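Local coordinates for protein T cell receptor gamma chain (Monodelphis domestica, PDB 7L15) that pairs with the mu chain to form the marsupial gamma mu T cell receptor, which probably recognises antigen at the T cell surface, at residues Thr159-Asp164 / Leu170-Gly175. Sequence-based numbering, arbitrary orientation.
Sequences TYWKED and LDAQFG
Trp161 and Leu170 join strand 158-163 to the loop leading into strand 173-180 by a single direct backbone hydrogen bond, Leu170 N to Trp161 O at 2.8 Å, nearly straight at 172°. The other side of the same pair is too far apart to bond directly, and a water fills in, accepting from Trp161 N (3.0 Å) and donating to Leu170 O (2.8 Å). It lies at the edges of the Trp161 and Phe174 rings, in the plane of each.

The tight part is built on Trp161 and Leu170. The Trp161 indole, with CG anti to its carbonyl carbon (chi1 -53°), swings its pyrrole side to the Ala172 methyl, which meets CD1 obliquely at 3.5 Å. Indole NE1 is satisfied by Ser188. Leu170 lays CD1 along the backbone of Lys162 and Glu163, 3.7 Å from Glu163 N. At one end the exposed Phe174 ring meets buried Thr159 closely through its edge, CE2 lying 3.3 Å from OG1.

The other end is looser and partly exposed: Leu170 CD2 touches Glu163 OE1 at 3.7 Å where the two side chains cross.

In this C1-set immunoglobulin domain, strand 158-163 pairs with 201-206, whereas 173-180 pairs with 183-193 in the other sheet. The contact thus bridges the sandwich along its border, with Trp161 packed inward against Tyr145, Cys147, Leu190 and, edge-to-face, Tyr203, while Gln173 packs on Pro181 of the mu chain.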
loop_
_atom_site.group_PDB
_atom_site.type_symbol
_atom_site.label_atom_id
_atom_site.label_comp_id
_atom_site.label_asym_id
_atom_site.label_seq_id
_atom_site.Cartn_x
_atom_site.Cartn_y
_atom_site.Cartn_z
ATOM N N THR B 159 3.257 1.091 8.841
ATOM C CA THR B 159 2.921 0.748 10.216
ATOM C C THR B 159 2.227 -0.605 10.226
ATOM O O THR B 159 1.519 -0.955 9.279
ATOM C CB THR B 159 2.005 1.790 10.878
ATOM O OG1 THR B 159 0.717 1.752 10.257
ATOM C CG2 THR B 159 2.567 3.189 10.741
ATOM N N TYR B 160 2.438 -1.371 11.299
ATOM C CA TYR B 160 1.793 -2.669 11.419
ATOM C C TYR B 160 1.727 -3.076 12.890
ATOM O O TYR B 160 2.535 -2.648 13.718
ATOM C CB TYR B 160 2.488 -3.746 10.558
ATOM C CG TYR B 160 4.022 -3.704 10.500
ATOM C CD1 TYR B 160 4.678 -2.710 9.791
ATOM C CD2 TYR B 160 4.799 -4.681 11.120
ATOM C CE1 TYR B 160 6.066 -2.654 9.722
ATOM C CE2 TYR B 160 6.210 -4.647 11.047
ATOM C CZ TYR B 160 6.830 -3.622 10.342
ATOM O OH TYR B 160 8.205 -3.524 10.242
ATOM N N TRP B 161 0.729 -3.896 13.196
ATOM C CA TRP B 161 0.489 -4.429 14.524
ATOM C C TRP B 161 0.694 -5.935 14.490
ATOM O O TRP B 161 0.207 -6.607 13.581
ATOM C CB TRP B 161 -0.934 -4.120 14.990
ATOM C CG TRP B 161 -1.307 -2.667 14.906
ATOM C CD1 TRP B 161 -1.494 -1.927 13.767
ATOM C CD2 TRP B 161 -1.554 -1.785 16.004
ATOM N NE1 TRP B 161 -1.831 -0.632 14.095
ATOM C CE2 TRP B 161 -1.879 -0.519 15.460
ATOM C CE3 TRP B 161 -1.532 -1.938 17.399
ATOM C CZ2 TRP B 161 -2.178 0.585 16.258
ATOM C CZ3 TRP B 161 -1.829 -0.825 18.201
ATOM C CH2 TRP B 161 -2.142 0.419 17.623
ATOM N N LYS B 162 1.412 -6.464 15.478
ATOM C CA LYS B 162 1.565 -7.901 15.646
ATOM C C LYS B 162 1.196 -8.289 17.071
ATOM O O LYS B 162 1.317 -7.487 18.001
ATOM C CB LYS B 162 2.987 -8.359 15.359
ATOM C CG LYS B 162 3.478 -8.108 13.951
ATOM C CD LYS B 162 4.801 -8.839 13.729
ATOM C CE LYS B 162 5.314 -8.597 12.324
ATOM N NZ LYS B 162 4.183 -8.675 11.369
ATOM N N GLU B 163 0.744 -9.524 17.244
ATOM C CA GLU B 163 0.602 -10.067 18.586
ATOM C C GLU B 163 1.711 -11.077 18.831
ATOM O O GLU B 163 2.175 -11.743 17.902
ATOM C CB GLU B 163 -0.765 -10.717 18.798
ATOM C CG GLU B 163 -1.059 -11.902 17.916
ATOM C CD GLU B 163 -2.467 -12.406 18.124
ATOM O OE1 GLU B 163 -3.139 -12.752 17.123
ATOM O OE2 GLU B 163 -2.908 -12.429 19.294
ATOM N N ASP B 164 2.162 -11.150 20.083
ATOM C CA ASP B 164 3.242 -12.067 20.428
ATOM C C ASP B 164 2.824 -13.498 20.116
ATOM O O ASP B 164 1.722 -13.931 20.470
ATOM C CB ASP B 164 3.614 -11.926 21.905
ATOM C CG ASP B 164 4.049 -10.517 22.267
ATOM O OD1 ASP B 164 3.910 -9.605 21.420
ATOM O OD2 ASP B 164 4.533 -10.324 23.402
ATOM N N LEU B 170 -1.664 -8.016 11.965
ATOM C CA LEU B 170 -3.083 -8.081 12.267
ATOM C C LEU B 170 -3.871 -7.145 11.353
ATOM O O LEU B 170 -3.325 -6.222 10.730
ATOM C CB LEU B 170 -3.319 -7.728 13.730
ATOM C CG LEU B 170 -2.510 -8.633 14.649
ATOM C CD1 LEU B 170 -2.423 -8.068 16.052
ATOM C CD2 LEU B 170 -3.106 -10.038 14.653
ATOM N N ASP B 171 -5.176 -7.398 11.278
ATOM C CA ASP B 171 -6.061 -6.660 10.376
ATOM C C ASP B 171 -6.434 -5.343 11.058
ATOM O O ASP B 171 -7.487 -5.195 11.687
ATOM C CB ASP B 171 -7.281 -7.507 10.018
ATOM C CG ASP B 171 -8.232 -6.810 9.040
ATOM O OD1 ASP B 171 -7.786 -6.356 7.963
ATOM O OD2 ASP B 171 -9.444 -6.739 9.343
ATOM N N ALA B 172 -5.527 -4.375 10.948
ATOM C CA ALA B 172 -5.752 -3.042 11.486
ATOM C C ALA B 172 -6.375 -2.132 10.426
ATOM O O ALA B 172 -6.301 -2.395 9.230
ATOM C CB ALA B 172 -4.441 -2.438 11.998
ATOM N N GLN B 173 -6.996 -1.049 10.877
ATOM C CA GLN B 173 -7.479 -0.016 9.967
ATOM C C GLN B 173 -6.445 1.095 9.879
ATOM O O GLN B 173 -5.862 1.483 10.896
ATOM C CB GLN B 173 -8.807 0.577 10.447
ATOM C CG GLN B 173 -10.030 -0.218 10.111
ATOM C CD GLN B 173 -10.158 -1.443 10.973
ATOM O OE1 GLN B 173 -10.461 -1.349 12.162
ATOM N NE2 GLN B 173 -9.923 -2.607 10.380
ATOM N N PHE B 174 -6.247 1.635 8.680
ATOM C CA PHE B 174 -5.273 2.703 8.466
ATOM C C PHE B 174 -5.962 3.886 7.820
ATOM O O PHE B 174 -6.637 3.725 6.805
ATOM C CB PHE B 174 -4.115 2.236 7.580
ATOM C CG PHE B 174 -3.488 0.964 8.053
ATOM C CD1 PHE B 174 -4.021 -0.264 7.692
ATOM C CD2 PHE B 174 -2.393 0.992 8.901
ATOM C CE1 PHE B 174 -3.457 -1.450 8.147
ATOM C CE2 PHE B 174 -1.824 -0.188 9.361
ATOM C CZ PHE B 174 -2.354 -1.411 8.977
ATOM N N GLY B 175 -5.798 5.060 8.396
ATOM C CA GLY B 175 -6.275 6.266 7.754
ATOM C C GLY B 175 -5.326 6.737 6.672
ATOM O O GLY B 175 -4.206 6.248 6.517
HETATM O O HOH W 1 -1.077 -4.519 10.879
#